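Local structure of putative uncharacterized protein (Staphylococcus aureus, 3R2T) at residues S150-N155 with N237-K242; K142-I147 with Q176-S181; K188-L193 with Y219-S224. The protein is of uncharacterised function but, as a secreted superantigen-like member of the staphylococcal/streptococcal toxin family, probably acts on host immune defences. All blocks are in the same frame, centred on the assembly; numbering follows the deposited sequence. Where two conformers were deposited one is given.

Contact 1 (S150-N155 with N237-K242)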
ATOM      1  N   SER A 150       3.778  35.336   2.613  1.00 66.00           N
ATOM      2  CA  SER A 150       2.761  34.304   2.377  1.00 64.63           C
ATOM      3  C   SER A 150       2.159  33.648   3.635  1.00 63.64           C
ATOM      4  O   SER A 150       1.415  32.654   3.543  1.00 61.62           O
ATOM      5  CB  SER A 150       3.330  33.238   1.433  1.00 64.83           C
ATOM      6  OG  SER A 150       4.591  32.761   1.860  1.00 67.06           O
ATOM      7  N   LEU A 151       2.466  34.218   4.796  1.00 63.65           N
ATOM      8  CA  LEU A 151       1.969  33.715   6.071  1.00 61.68           C
ATOM      9  C   LEU A 151       0.489  34.054   6.287  1.00 59.39           C
ATOM     10  O   LEU A 151       0.091  35.220   6.171  1.00 60.64           O
ATOM     11  CB  LEU A 151       2.782  34.345   7.206  1.00 63.27           C
ATOM     12  CG  LEU A 151       2.334  34.094   8.645  1.00 63.68           C
ATOM     13  CD1 LEU A 151       2.292  32.600   8.952  1.00 64.40           C
ATOM     14  CD2 LEU A 151       3.253  34.840   9.616  1.00 67.38           C
ATOM     15  N   ARG A 152      -0.307  33.035   6.617  1.00 55.68           N
ATOM     16  CA  ARG A 152      -1.731  33.200   6.899  1.00 53.42           C
ATOM     17  C   ARG A 152      -2.066  32.666   8.289  1.00 52.14           C
ATOM     18  O   ARG A 152      -1.564  31.611   8.703  1.00 50.10           O
ATOM     19  CB  ARG A 152      -2.570  32.444   5.875  1.00 52.09           C
ATOM     20  CG  ARG A 152      -2.283  32.826   4.432  1.00 53.42           C
ATOM     21  CD  ARG A 152      -2.529  34.294   4.152  1.00 52.35           C
ATOM     22  NE  ARG A 152      -1.979  34.658   2.853  1.00 53.74           N
ATOM     23  CZ  ARG A 152      -1.950  35.896   2.363  1.00 57.25           C
ATOM     24  NH1 ARG A 152      -2.452  36.904   3.071  1.00 57.49           N
ATOM     25  NH2 ARG A 152      -1.415  36.127   1.153  1.00 58.22           N
ATOM     26  N   THR A 153      -2.921  33.395   9.002  1.00 51.99           N
ATOM     27  CA  THR A 153      -3.362  32.988  10.337  1.00 51.56           C
ATOM     28  C   THR A 153      -4.883  33.052  10.456  1.00 49.44           C
ATOM     29  O   THR A 153      -5.439  33.861  11.193  1.00 50.46           O
ATOM     30  CB  THR A 153      -2.710  33.821  11.453  1.00 52.85           C
ATOM     31  OG1 THR A 153      -2.904  35.204  11.177  1.00 55.98           O
ATOM     32  CG2 THR A 153      -1.248  33.530  11.538  1.00 53.75           C
ATOM     33  N   PRO A 154      -5.567  32.193   9.717  1.00 47.40           N
ATOM     34  CA  PRO A 154      -7.012  32.185   9.838  1.00 46.37           C
ATOM     35  C   PRO A 154      -7.419  31.637  11.209  1.00 45.89           C
ATOM     36  O   PRO A 154      -6.691  30.819  11.793  1.00 45.11           O
ATOM     37  CB  PRO A 154      -7.433  31.209   8.743  1.00 46.16           C
ATOM     38  CG  PRO A 154      -6.245  30.243   8.650  1.00 45.20           C
ATOM     39  CD  PRO A 154      -5.061  31.122   8.835  1.00 47.08           C
ATOM     40  N   ASN A 155      -8.557  32.093  11.739  0.50 45.36           N
ATOM     41  CA  ASN A 155      -9.012  31.611  13.038  0.50 44.56           C
ATOM     42  C   ASN A 155      -9.392  30.150  12.949  0.50 44.08           C
ATOM     43  O   ASN A 155      -9.949  29.698  11.947  0.50 43.30           O
ATOM     44  CB  ASN A 155     -10.227  32.390  13.560  0.50 45.51           C
ATOM     45  CG  ASN A 155     -10.635  31.963  14.991  0.50 44.47           C
ATOM     46  OD1 ASN A 155      -9.787  31.614  15.809  0.50 40.46           O
ATOM     47  ND2 ASN A 155     -11.931  32.010  15.285  0.50 39.15           N
ATOM     48  N   ASN A 237      -5.492  26.843  -1.726  1.00 41.37           N
ATOM     49  CA  ASN A 237      -4.809  28.147  -1.727  1.00 42.17           C
ATOM     50  C   ASN A 237      -5.033  28.783  -0.345  1.00 41.21           C
ATOM     51  O   ASN A 237      -6.108  29.299  -0.060  1.00 42.29           O
ATOM     52  CB  ASN A 237      -5.382  29.028  -2.851  1.00 44.33           C
ATOM     53  CG  ASN A 237      -4.802  30.420  -2.863  1.00 45.72           C
ATOM     54  OD1 ASN A 237      -4.130  30.825  -1.924  1.00 52.16           O
ATOM     55  ND2 ASN A 237      -5.074  31.173  -3.933  1.00 52.17           N
ATOM     56  N   SER A 238      -4.012  28.731   0.512  1.00 39.75           N
ATOM     57  CA  SER A 238      -4.117  29.227   1.882  1.00 39.01           C
ATOM     58  C   SER A 238      -4.599  30.674   2.006  1.00 39.07           C
ATOM     59  O   SER A 238      -5.269  31.011   2.966  1.00 38.23           O
ATOM     60  CB  SER A 238      -2.798  29.037   2.647  1.00 38.83           C
ATOM     61  OG  SER A 238      -1.752  29.778   2.059  1.00 38.18           O
ATOM     62  N   GLU A 239      -4.270  31.519   1.043  1.00 39.88           N
ATOM     63  CA  GLU A 239      -4.721  32.904   1.091  1.00 42.41           C
ATOM     64  C   GLU A 239      -6.257  32.977   1.013  1.00 41.77           C
ATOM     65  O   GLU A 239      -6.878  33.900   1.535  1.00 42.03           O
ATOM     66  CB  GLU A 239      -4.065  33.698  -0.035  1.00 44.85           C
ATOM     67  CG  GLU A 239      -4.372  35.192  -0.043  1.00 50.97           C
ATOM     68  CD  GLU A 239      -5.680  35.535  -0.702  1.00 58.77           C
ATOM     69  OE1 GLU A 239      -6.004  34.900  -1.736  1.00 61.43           O
ATOM     70  OE2 GLU A 239      -6.364  36.467  -0.214  1.00 62.82           O
ATOM     71  N   GLN A 240      -6.865  31.972   0.398  1.00 40.85           N
ATOM     72  CA  GLN A 240      -8.306  31.963   0.226  1.00 41.29           C
ATOM     73  C   GLN A 240      -9.090  31.306   1.348  1.00 39.91           C
ATOM     74  O   GLN A 240     -10.295  31.224   1.254  1.00 42.03           O
ATOM     75  CB  GLN A 240      -8.655  31.349  -1.129  1.00 42.10           C
ATOM     76  CG  GLN A 240      -8.270  32.275  -2.325  1.00 44.62           C
ATOM     77  CD  GLN A 240      -9.135  33.507  -2.398  1.00 47.26           C
ATOM     78  OE1 GLN A 240     -10.348  33.406  -2.390  1.00 55.21           O
ATOM     79  NE2 GLN A 240      -8.517  34.680  -2.497  1.00 49.81           N
ATOM     80  N   ILE A 241      -8.420  30.830   2.398  1.00 38.32           N
ATOM     81  CA  ILE A 241      -9.127  30.219   3.532  1.00 36.34           C
ATOM     82  C   ILE A 241      -9.642  31.340   4.418  1.00 38.22           C
ATOM     83  O   ILE A 241      -8.854  32.148   4.890  1.00 38.32           O
ATOM     84  CB  ILE A 241      -8.205  29.333   4.380  1.00 36.45           C
ATOM     85  CG1 ILE A 241      -7.739  28.118   3.573  1.00 35.25           C
ATOM     86  CG2 ILE A 241      -8.906  28.896   5.647  1.00 32.27           C
ATOM     87  CD1 ILE A 241      -6.720  27.252   4.316  1.00 39.64           C
ATOM     88  N   LYS A 242     -10.963  31.408   4.616  1.00 38.66           N
ATOM     89  CA  LYS A 242     -11.564  32.426   5.475  1.00 39.24           C
ATOM     90  C   LYS A 242     -11.452  32.050   6.959  1.00 38.11           C
ATOM     91  O   LYS A 242     -11.131  32.879   7.794  1.00 38.61           O
ATOM     92  CB  LYS A 242     -13.035  32.604   5.145  1.00 40.29           C
ATOM     93  CG  LYS A 242     -13.656  33.850   5.821  1.00 45.65           C
ATOM     94  CD  LYS A 242     -15.100  34.073   5.362  1.00 52.19           C
ATOM     95  CE  LYS A 242     -15.594  35.495   5.711  1.00 58.74           C
ATOM     96  NZ  LYS A 242     -16.987  35.753   5.204  1.00 59.23           N
TER
HETATM   97  O   HOH W   1      -0.556  32.081   1.486  1.00 35.48           O
HETATM   98  O   HOH W   2     -10.005  33.804  10.435  0.50 30.09           O
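R152 lays its side chain across the 3-10 turn 238-240, carrying most of this join. E239 CG lies over one face of the guanidinium, near its rim, 3.3 Å from R152 NH2; the flat, broad head of an arginine suits this cover. CG opposite the carbonyl carbon (chi1 -56°) and one bend at chi2 lay the chain over the turn, R152 CG 3.9 Å from S238 OG. The charged ends stay apart, R152 NH1 5.1 Å from E239 OE2 and their planes 74° from each other; E239 OE2 salt-bridges K214. P154 CB meets I241 CG2 at 4.1 Å: the rigid proline ring offers a small apolar face to a buried strand residue that also packs on I211 and M213. Here the loop after strand 133-141 runs on into strand 156-160, which lies parallel to 241-248 in the beta-grasp sheet. Polar bridging is left to water. One molecule, in the guanidinium plane at its edge, accepts from R152 NE at 3.2 Å and donates to S238 OG at 2.7 Å and to S150 O; S238 OG also bonds K177 O. Another accepts from N155 N at 2.6 Å and donates to K242 O.

Contact 2 (K142-I147 with Q176-S181); sequences KNVKSI and QKEEVS
N143 and E178 lie against each other as two stacked planes, the amide of one and the carboxylate of the other 13° apart, and each turns its polar atoms to the opposite backbone. The N143 amide reads the main chain of 176-178 with both ends, a task that suits asparagine because it carries a donor and an acceptor: N143 OD1 takes E178 N at 2.9 Å, while N143 ND2 gives a nearly straight bond to Q176 O at 3.0 Å, the acceptor lying in the amide plane. The chain of E178, extended beyond CG (chi2 165°), reaches two successive amides: K145 N meets the syn lone pair of E178 OE1 at 2.9 Å, and V144 N approaches E178 OE2 from above the carboxylate plane at 3.0 Å. A water donates to both E178 OE2 and K142 O. Two backbone N-H groups would be expected to favour the ionised acid. I147 CD1 rests on Q176 CB at 4.0 Å. The pair fastens the loop leaving OB-fold strand 133-141 to the turn ahead of strand 179-181, which pairs with 235-237 and leads into helix 182-197, where S181 is the N-cap.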
ATOM      1  N   LYS A 142       6.078  24.602  -4.052  1.00 43.60           N
ATOM      2  CA  LYS A 142       6.678  25.400  -2.977  1.00 44.31           C
ATOM      3  C   LYS A 142       6.273  26.871  -3.088  1.00 44.97           C
ATOM      4  O   LYS A 142       5.744  27.318  -4.111  1.00 44.18           O
ATOM      5  CB  LYS A 142       8.208  25.283  -2.980  1.00 45.02           C
ATOM      6  CG  LYS A 142       8.934  25.888  -4.185  1.00 49.35           C
ATOM      7  CD  LYS A 142      10.452  25.598  -4.066  1.00 52.29           C
ATOM      8  CE  LYS A 142      11.297  26.240  -5.157  1.00 55.52           C
ATOM      9  NZ  LYS A 142      11.415  27.707  -5.018  1.00 58.99           N
ATOM     10  N   ASN A 143       6.506  27.608  -2.010  1.00 44.54           N
ATOM     11  CA  ASN A 143       6.204  29.027  -1.976  1.00 46.00           C
ATOM     12  C   ASN A 143       6.998  29.833  -2.979  1.00 47.40           C
ATOM     13  O   ASN A 143       8.183  29.602  -3.162  1.00 46.16           O
ATOM     14  CB  ASN A 143       6.510  29.598  -0.600  1.00 45.70           C
ATOM     15  CG  ASN A 143       5.483  29.216   0.418  1.00 43.85           C
ATOM     16  OD1 ASN A 143       4.494  28.562   0.103  1.00 46.31           O
ATOM     17  ND2 ASN A 143       5.697  29.642   1.652  1.00 49.21           N
ATOM     18  N   VAL A 144       6.324  30.782  -3.607  1.00 49.12           N
ATOM     19  CA  VAL A 144       6.945  31.697  -4.558  1.00 51.37           C
ATOM     20  C   VAL A 144       7.463  32.916  -3.791  1.00 52.79           C
ATOM     21  O   VAL A 144       8.490  33.498  -4.157  1.00 54.77           O
ATOM     22  CB  VAL A 144       5.920  32.170  -5.610  1.00 52.70           C
ATOM     23  CG1 VAL A 144       6.427  33.405  -6.368  1.00 56.31           C
ATOM     24  CG2 VAL A 144       5.559  31.024  -6.555  1.00 55.52           C
ATOM     25  N   LYS A 145       6.732  33.319  -2.746  1.00 52.40           N
ATOM     26  CA  LYS A 145       7.116  34.474  -1.930  1.00 53.42           C
ATOM     27  C   LYS A 145       7.805  34.044  -0.649  1.00 52.30           C
ATOM     28  O   LYS A 145       7.883  32.864  -0.345  1.00 50.09           O
ATOM     29  CB  LYS A 145       5.900  35.353  -1.629  1.00 53.95           C
ATOM     30  CG  LYS A 145       5.366  36.015  -2.874  1.00 59.68           C
ATOM     31  CD  LYS A 145       4.090  36.816  -2.660  1.00 64.75           C
ATOM     32  CE  LYS A 145       3.678  37.493  -3.987  1.00 69.39           C
ATOM     33  NZ  LYS A 145       2.425  38.304  -3.872  1.00 73.99           N
ATOM     34  N   SER A 146       8.317  35.022   0.084  1.00 54.28           N
ATOM     35  CA  SER A 146       9.011  34.769   1.323  1.00 54.57           C
ATOM     36  C   SER A 146       8.011  34.415   2.400  1.00 54.19           C
ATOM     37  O   SER A 146       6.841  34.815   2.339  1.00 54.79           O
ATOM     38  CB  SER A 146       9.822  35.991   1.746  1.00 57.10           C
ATOM     39  OG  SER A 146       8.981  37.103   2.014  1.00 59.35           O
ATOM     40  N   ILE A 147       8.491  33.653   3.376  1.00 52.43           N
ATOM     41  CA  ILE A 147       7.693  33.175   4.499  1.00 51.28           C
ATOM     42  C   ILE A 147       6.724  34.200   5.132  1.00 51.51           C
ATOM     43  O   ILE A 147       5.560  33.886   5.360  1.00 48.31           O
ATOM     44  CB  ILE A 147       8.630  32.612   5.610  1.00 51.65           C
ATOM     45  CG1 ILE A 147       7.822  31.937   6.725  1.00 50.50           C
ATOM     46  CG2 ILE A 147       9.560  33.708   6.144  1.00 52.64           C
ATOM     47  CD1 ILE A 147       7.131  30.699   6.253  1.00 51.50           C
ATOM     48  N   GLN A 176       2.014  28.003   6.804  1.00 49.96           N
ATOM     49  CA  GLN A 176       3.246  28.515   6.197  1.00 52.34           C
ATOM     50  C   GLN A 176       3.271  28.513   4.654  1.00 50.89           C
ATOM     51  O   GLN A 176       3.929  29.358   4.029  1.00 53.98           O
ATOM     52  CB  GLN A 176       4.481  27.779   6.765  1.00 53.98           C
ATOM     53  CG  GLN A 176       4.308  26.322   7.365  1.00 59.70           C
ATOM     54  CD  GLN A 176       3.521  25.298   6.522  1.00 62.85           C
ATOM     55  OE1 GLN A 176       2.386  25.562   6.072  1.00 64.23           O
ATOM     56  NE2 GLN A 176       4.097  24.088   6.373  1.00 59.86           N
ATOM     57  N   LYS A 177       2.525  27.602   4.049  1.00 46.50           N
ATOM     58  CA  LYS A 177       2.513  27.451   2.607  1.00 46.02           C
ATOM     59  C   LYS A 177       1.368  28.159   1.875  1.00 44.02           C
ATOM     60  O   LYS A 177       0.251  28.210   2.373  1.00 43.63           O
ATOM     61  CB  LYS A 177       2.435  25.963   2.280  1.00 44.37           C
ATOM     62  CG  LYS A 177       3.608  25.141   2.813  1.00 47.41           C
ATOM     63  CD  LYS A 177       3.346  23.636   2.578  1.00 47.39           C
ATOM     64  CE  LYS A 177       3.728  23.158   1.208  1.00 48.41           C
ATOM     65  NZ  LYS A 177       3.458  24.019   0.037  1.00 47.57           N
ATOM     66  N   GLU A 178       1.672  28.670   0.684  1.00 42.74           N
ATOM     67  CA  GLU A 178       0.689  29.332  -0.195  1.00 42.43           C
ATOM     68  C   GLU A 178      -0.286  28.282  -0.716  1.00 41.41           C
ATOM     69  O   GLU A 178      -1.506  28.520  -0.842  1.00 36.46           O
ATOM     70  CB  GLU A 178       1.402  29.976  -1.371  1.00 44.18           C
ATOM     71  CG  GLU A 178       2.386  31.049  -0.927  1.00 49.75           C
ATOM     72  CD  GLU A 178       3.378  31.476  -2.003  1.00 53.85           C
ATOM     73  OE1 GLU A 178       4.210  32.354  -1.689  1.00 57.30           O
ATOM     74  OE2 GLU A 178       3.346  30.933  -3.136  1.00 54.46           O
ATOM     75  N   GLU A 179       0.271  27.112  -1.014  1.00 40.56           N
ATOM     76  CA  GLU A 179      -0.502  25.982  -1.476  1.00 39.99           C
ATOM     77  C   GLU A 179      -0.302  24.888  -0.418  1.00 39.08           C
ATOM     78  O   GLU A 179       0.818  24.430  -0.198  1.00 39.30           O
ATOM     79  CB  GLU A 179       0.004  25.528  -2.847  1.00 40.91           C
ATOM     80  CG  GLU A 179      -0.836  24.395  -3.456  1.00 49.09           C
ATOM     81  CD  GLU A 179      -0.338  23.917  -4.839  1.00 53.66           C
ATOM     82  OE1 GLU A 179       0.564  23.045  -4.887  1.00 50.17           O
ATOM     83  OE2 GLU A 179      -0.907  24.382  -5.863  1.00 57.33           O
ATOM     84  N   VAL A 180      -1.379  24.469   0.222  1.00 38.32           N
ATOM     85  CA  VAL A 180      -1.307  23.476   1.265  1.00 38.89           C
ATOM     86  C   VAL A 180      -2.264  22.296   0.978  1.00 38.94           C
ATOM     87  O   VAL A 180      -3.405  22.488   0.551  1.00 39.90           O
ATOM     88  CB  VAL A 180      -1.628  24.137   2.617  1.00 38.46           C
ATOM     89  CG1 VAL A 180      -3.059  24.548   2.663  1.00 36.61           C
ATOM     90  CG2 VAL A 180      -1.281  23.216   3.794  1.00 37.51           C
ATOM     91  N   SER A 181      -1.786  21.070   1.197  1.00 38.12           N
ATOM     92  CA  SER A 181      -2.610  19.887   0.951  1.00 36.82           C
ATOM     93  C   SER A 181      -3.617  19.739   2.076  1.00 35.46           C
ATOM     94  O   SER A 181      -3.366  20.152   3.194  1.00 34.88           O
ATOM     95  CB  SER A 181      -1.741  18.615   0.862  1.00 38.16           C
ATOM     96  OG  SER A 181      -1.119  18.299   2.121  1.00 41.05           O
TER
HETATM   97  O   HOH W   3       3.067  28.333  -4.219  1.00 39.38           O
HETATM   98  O   HOH W   4       3.167  26.443  -1.209  1.00 31.34           O

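Contact 3 (K188-L193 with Y219-S224)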
ATOM      1  N   LYS A 188      -2.527  18.163  10.962  1.00 38.01           N
ATOM      2  CA  LYS A 188      -2.133  19.174  11.959  1.00 38.77           C
ATOM      3  C   LYS A 188      -3.308  19.582  12.826  1.00 37.67           C
ATOM      4  O   LYS A 188      -3.160  19.832  14.017  1.00 37.68           O
ATOM      5  CB  LYS A 188      -1.543  20.420  11.274  1.00 38.90           C
ATOM      6  CG  LYS A 188      -0.082  20.298  10.787  1.00 43.97           C
ATOM      7  CD  LYS A 188       0.298  21.572  10.011  1.00 49.01           C
ATOM      8  CE  LYS A 188       1.813  21.818   9.997  1.00 54.77           C
ATOM      9  NZ  LYS A 188       2.627  20.686   9.515  1.00 58.47           N
ATOM     10  N   ILE A 189      -4.487  19.684  12.229  1.00 36.45           N
ATOM     11  CA  ILE A 189      -5.621  20.059  13.022  1.00 36.19           C
ATOM     12  C   ILE A 189      -5.903  18.928  14.016  1.00 36.79           C
ATOM     13  O   ILE A 189      -5.986  19.181  15.196  1.00 38.56           O
ATOM     14  CB  ILE A 189      -6.816  20.433  12.190  1.00 34.52           C
ATOM     15  CG1 ILE A 189      -6.540  21.744  11.471  1.00 34.68           C
ATOM     16  CG2 ILE A 189      -8.031  20.623  13.074  1.00 31.21           C
ATOM     17  CD1 ILE A 189      -7.589  22.093  10.386  1.00 31.75           C
ATOM     18  N   ARG A 190      -5.974  17.680  13.572  1.00 37.94           N
ATOM     19  CA  ARG A 190      -6.259  16.583  14.533  1.00 38.43           C
ATOM     20  C   ARG A 190      -5.207  16.433  15.612  1.00 40.29           C
ATOM     21  O   ARG A 190      -5.534  16.100  16.754  1.00 41.73           O
ATOM     22  CB  ARG A 190      -6.461  15.229  13.847  1.00 38.71           C
ATOM     23  CG  ARG A 190      -7.595  15.256  12.827  1.00 39.43           C
ATOM     24  CD  ARG A 190      -8.069  13.885  12.481  1.00 40.87           C
ATOM     25  NE  ARG A 190      -8.639  13.815  11.139  1.00 37.43           N
ATOM     26  CZ  ARG A 190      -9.439  12.844  10.722  1.00 39.49           C
ATOM     27  NH1 ARG A 190      -9.894  12.835   9.465  1.00 37.92           N
ATOM     28  NH2 ARG A 190      -9.802  11.884  11.558  1.00 41.99           N
ATOM     29  N   LYS A 191      -3.943  16.645  15.238  0.50 39.73           N
ATOM     30  CA  LYS A 191      -2.823  16.591  16.175  0.50 41.35           C
ATOM     31  C   LYS A 191      -3.098  17.577  17.305  0.50 41.40           C
ATOM     32  O   LYS A 191      -2.940  17.268  18.481  0.50 40.12           O
ATOM     33  CB  LYS A 191      -1.531  16.974  15.440  0.50 41.84           C
ATOM     34  CG  LYS A 191      -0.259  17.143  16.303  0.50 44.16           C
ATOM     35  CD  LYS A 191       0.940  17.445  15.378  0.50 45.13           C
ATOM     36  CE  LYS A 191       2.265  17.667  16.117  0.50 47.65           C
ATOM     37  NZ  LYS A 191       2.319  18.942  16.880  0.50 50.34           N
ATOM     38  N   LEU A 192      -3.536  18.771  16.924  1.00 40.63           N
ATOM     39  CA  LEU A 192      -3.834  19.813  17.886  1.00 41.59           C
ATOM     40  C   LEU A 192      -5.033  19.421  18.746  1.00 42.02           C
ATOM     41  O   LEU A 192      -5.023  19.644  19.948  1.00 44.18           O
ATOM     42  CB  LEU A 192      -4.061  21.128  17.174  1.00 41.26           C
ATOM     43  CG  LEU A 192      -4.269  22.370  18.031  1.00 44.93           C
ATOM     44  CD1 LEU A 192      -3.916  23.600  17.208  1.00 44.61           C
ATOM     45  CD2 LEU A 192      -5.673  22.424  18.597  1.00 44.78           C
ATOM     46  N   LEU A 193      -6.042  18.803  18.138  1.00 40.44           N
ATOM     47  CA  LEU A 193      -7.247  18.396  18.877  1.00 40.35           C
ATOM     48  C   LEU A 193      -6.949  17.293  19.873  1.00 42.90           C
ATOM     49  O   LEU A 193      -7.553  17.231  20.949  1.00 42.73           O
ATOM     50  CB  LEU A 193      -8.329  17.931  17.910  1.00 38.40           C
ATOM     51  CG  LEU A 193      -8.820  19.011  16.947  1.00 38.01           C
ATOM     52  CD1 LEU A 193      -9.787  18.415  15.933  1.00 31.36           C
ATOM     53  CD2 LEU A 193      -9.430  20.170  17.725  1.00 37.76           C
ATOM     54  N   TYR A 219     -14.662  22.685   2.613  1.00 39.75           N
ATOM     55  CA  TYR A 219     -14.098  21.354   2.631  1.00 40.05           C
ATOM     56  C   TYR A 219     -14.530  20.829   3.979  1.00 40.29           C
ATOM     57  O   TYR A 219     -14.397  21.544   4.985  1.00 41.99           O
ATOM     58  CB  TYR A 219     -12.565  21.366   2.536  1.00 39.17           C
ATOM     59  CG  TYR A 219     -12.014  21.810   1.188  1.00 37.97           C
ATOM     60  CD1 TYR A 219     -11.678  20.875   0.216  1.00 41.91           C
ATOM     61  CD2 TYR A 219     -11.831  23.158   0.892  1.00 41.17           C
ATOM     62  CE1 TYR A 219     -11.158  21.265  -1.021  1.00 44.44           C
ATOM     63  CE2 TYR A 219     -11.332  23.569  -0.359  1.00 41.92           C
ATOM     64  CZ  TYR A 219     -10.990  22.620  -1.300  1.00 42.10           C
ATOM     65  OH  TYR A 219     -10.480  23.003  -2.521  1.00 46.06           O
ATOM     66  N   GLU A 220     -15.080  19.625   4.028  1.00 39.66           N
ATOM     67  CA  GLU A 220     -15.489  19.046   5.312  1.00 39.14           C
ATOM     68  C   GLU A 220     -14.850  17.667   5.512  1.00 38.55           C
ATOM     69  O   GLU A 220     -14.798  16.867   4.583  1.00 37.18           O
ATOM     70  CB  GLU A 220     -17.007  18.952   5.421  1.00 40.03           C
ATOM     71  CG  GLU A 220     -17.468  18.407   6.774  1.00 44.99           C
ATOM     72  CD  GLU A 220     -18.964  18.493   6.989  1.00 51.01           C
ATOM     73  OE1 GLU A 220     -19.576  19.537   6.668  1.00 51.45           O
ATOM     74  OE2 GLU A 220     -19.526  17.522   7.527  1.00 58.04           O
ATOM     75  N   ILE A 221     -14.381  17.407   6.733  1.00 37.63           N
ATOM     76  CA  ILE A 221     -13.748  16.148   7.086  1.00 38.46           C
ATOM     77  C   ILE A 221     -14.395  15.549   8.338  1.00 39.36           C
ATOM     78  O   ILE A 221     -14.548  16.217   9.331  1.00 38.16           O
ATOM     79  CB  ILE A 221     -12.240  16.341   7.390  1.00 38.23           C
ATOM     80  CG1 ILE A 221     -11.521  16.987   6.186  1.00 38.82           C
ATOM     81  CG2 ILE A 221     -11.569  14.961   7.736  1.00 35.26           C
ATOM     82  CD1 ILE A 221     -10.139  17.574   6.538  1.00 38.68           C
ATOM     83  N   ASP A 222     -14.749  14.275   8.269  1.00 39.91           N
ATOM     84  CA  ASP A 222     -15.361  13.585   9.379  1.00 41.53           C
ATOM     85  C   ASP A 222     -14.257  13.046  10.286  1.00 42.12           C
ATOM     86  O   ASP A 222     -13.342  12.357   9.832  1.00 42.81           O
ATOM     87  CB  ASP A 222     -16.207  12.463   8.812  1.00 43.91           C
ATOM     88  CG  ASP A 222     -17.011  11.713   9.857  1.00 46.80           C
ATOM     89  OD1 ASP A 222     -16.853  11.901  11.088  1.00 49.99           O
ATOM     90  OD2 ASP A 222     -17.830  10.910   9.402  1.00 51.79           O
ATOM     91  N   LEU A 223     -14.331  13.372  11.567  1.00 43.02           N
ATOM     92  CA  LEU A 223     -13.333  12.918  12.537  1.00 43.25           C
ATOM     93  C   LEU A 223     -13.485  11.452  12.973  1.00 45.56           C
ATOM     94  O   LEU A 223     -12.619  10.947  13.697  1.00 45.83           O
ATOM     95  CB  LEU A 223     -13.382  13.794  13.793  1.00 43.38           C
ATOM     96  CG  LEU A 223     -12.982  15.260  13.650  1.00 43.27           C
ATOM     97  CD1 LEU A 223     -13.201  15.984  14.969  1.00 37.61           C
ATOM     98  CD2 LEU A 223     -11.513  15.390  13.177  1.00 39.57           C
ATOM     99  N   SER A 224     -14.561  10.778  12.553  1.00 45.97           N
ATOM    100  CA  SER A 224     -14.800   9.357  12.929  1.00 48.82           C
ATOM    101  C   SER A 224     -13.859   8.369  12.263  1.00 47.75           C
ATOM    102  O   SER A 224     -13.728   7.238  12.727  1.00 48.26           O
ATOM    103  CB  SER A 224     -16.222   8.938  12.560  1.00 49.79           C
ATOM    104  OG  SER A 224     -17.155   9.732  13.257  1.00 57.77           O
TER
HETATM  105  O   HOH W   5     -12.041  11.475   7.597  1.00 27.51           O
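R190 stretches from helix 182-197 alongside L223, the two side chains running in opposite senses, and this is the close-fitting part of the contact. L223 CD2 lies 3.8 Å from R190 CD and also sits over one face of the guanidinium, near the edge of that face. The methylenes of arginine can thus serve as apolar surface while the charged head travels on to the end of strand 218-222. With chi1 at -58°, CG stands opposite the carbonyl carbon, and the chain runs extended to NE, which gives it the length to bring R190 NH1 within 3.2 Å of I221 CG2. The buried head is well supplied with acceptors: D186, on the same helix, forms a salt bridge with R190 NE, while R190 NH2 bonds Y200 OH and D225 O. L193, one helical turn on, adds a lighter apolar touch, its CD1 4.3 Å from L223 CD1. Leucine and isoleucine suit these buried places, since L223 also packs on I209 and L248, and I221 on L182.

The looser side lies at a water and the exposed D222. The water, at the edge of the guanidinium and in its plane, accepts from R190 NH1 at 3.2 Å and donates to D222 O at 2.7 Å, spanning a separation of 3.5 Å between that NH1 and D222 O. D222 starts its side chain away from the helix, and D222 OD1 accepts from S224 N at 2.9 Å in an Asx turn; a short acidic side chain is apt for turning the chain as the strand ends. Helix 182-197 packs across a mixed five-stranded sheet of order 2-1-5-3-4, here over its edge strand 218-222, as in the beta-grasp fold of this toxin family.

After helix 57-68 the chain forms the OB-fold strands, the last of them 133-141. Segment 142-147 opens contact 2 and segment 150-155 opens contact 1 before contact 2 closes at 176-181, so the two loops cross. They also touch, S238 N probably bonding to E178 O; together they tie the interdomain loop to the turn before strand 179-181 and the 3-10 turn after strand 235-237, the two strands of a small antiparallel sheet. Helix 182-197 follows directly, and contact 3 opens and closes within the span bracketed by contact 1, joining helix to edge strand. Contact 1 closes last, at the start of strand 241-248; its centre lies about 17 Å from that of contact 3.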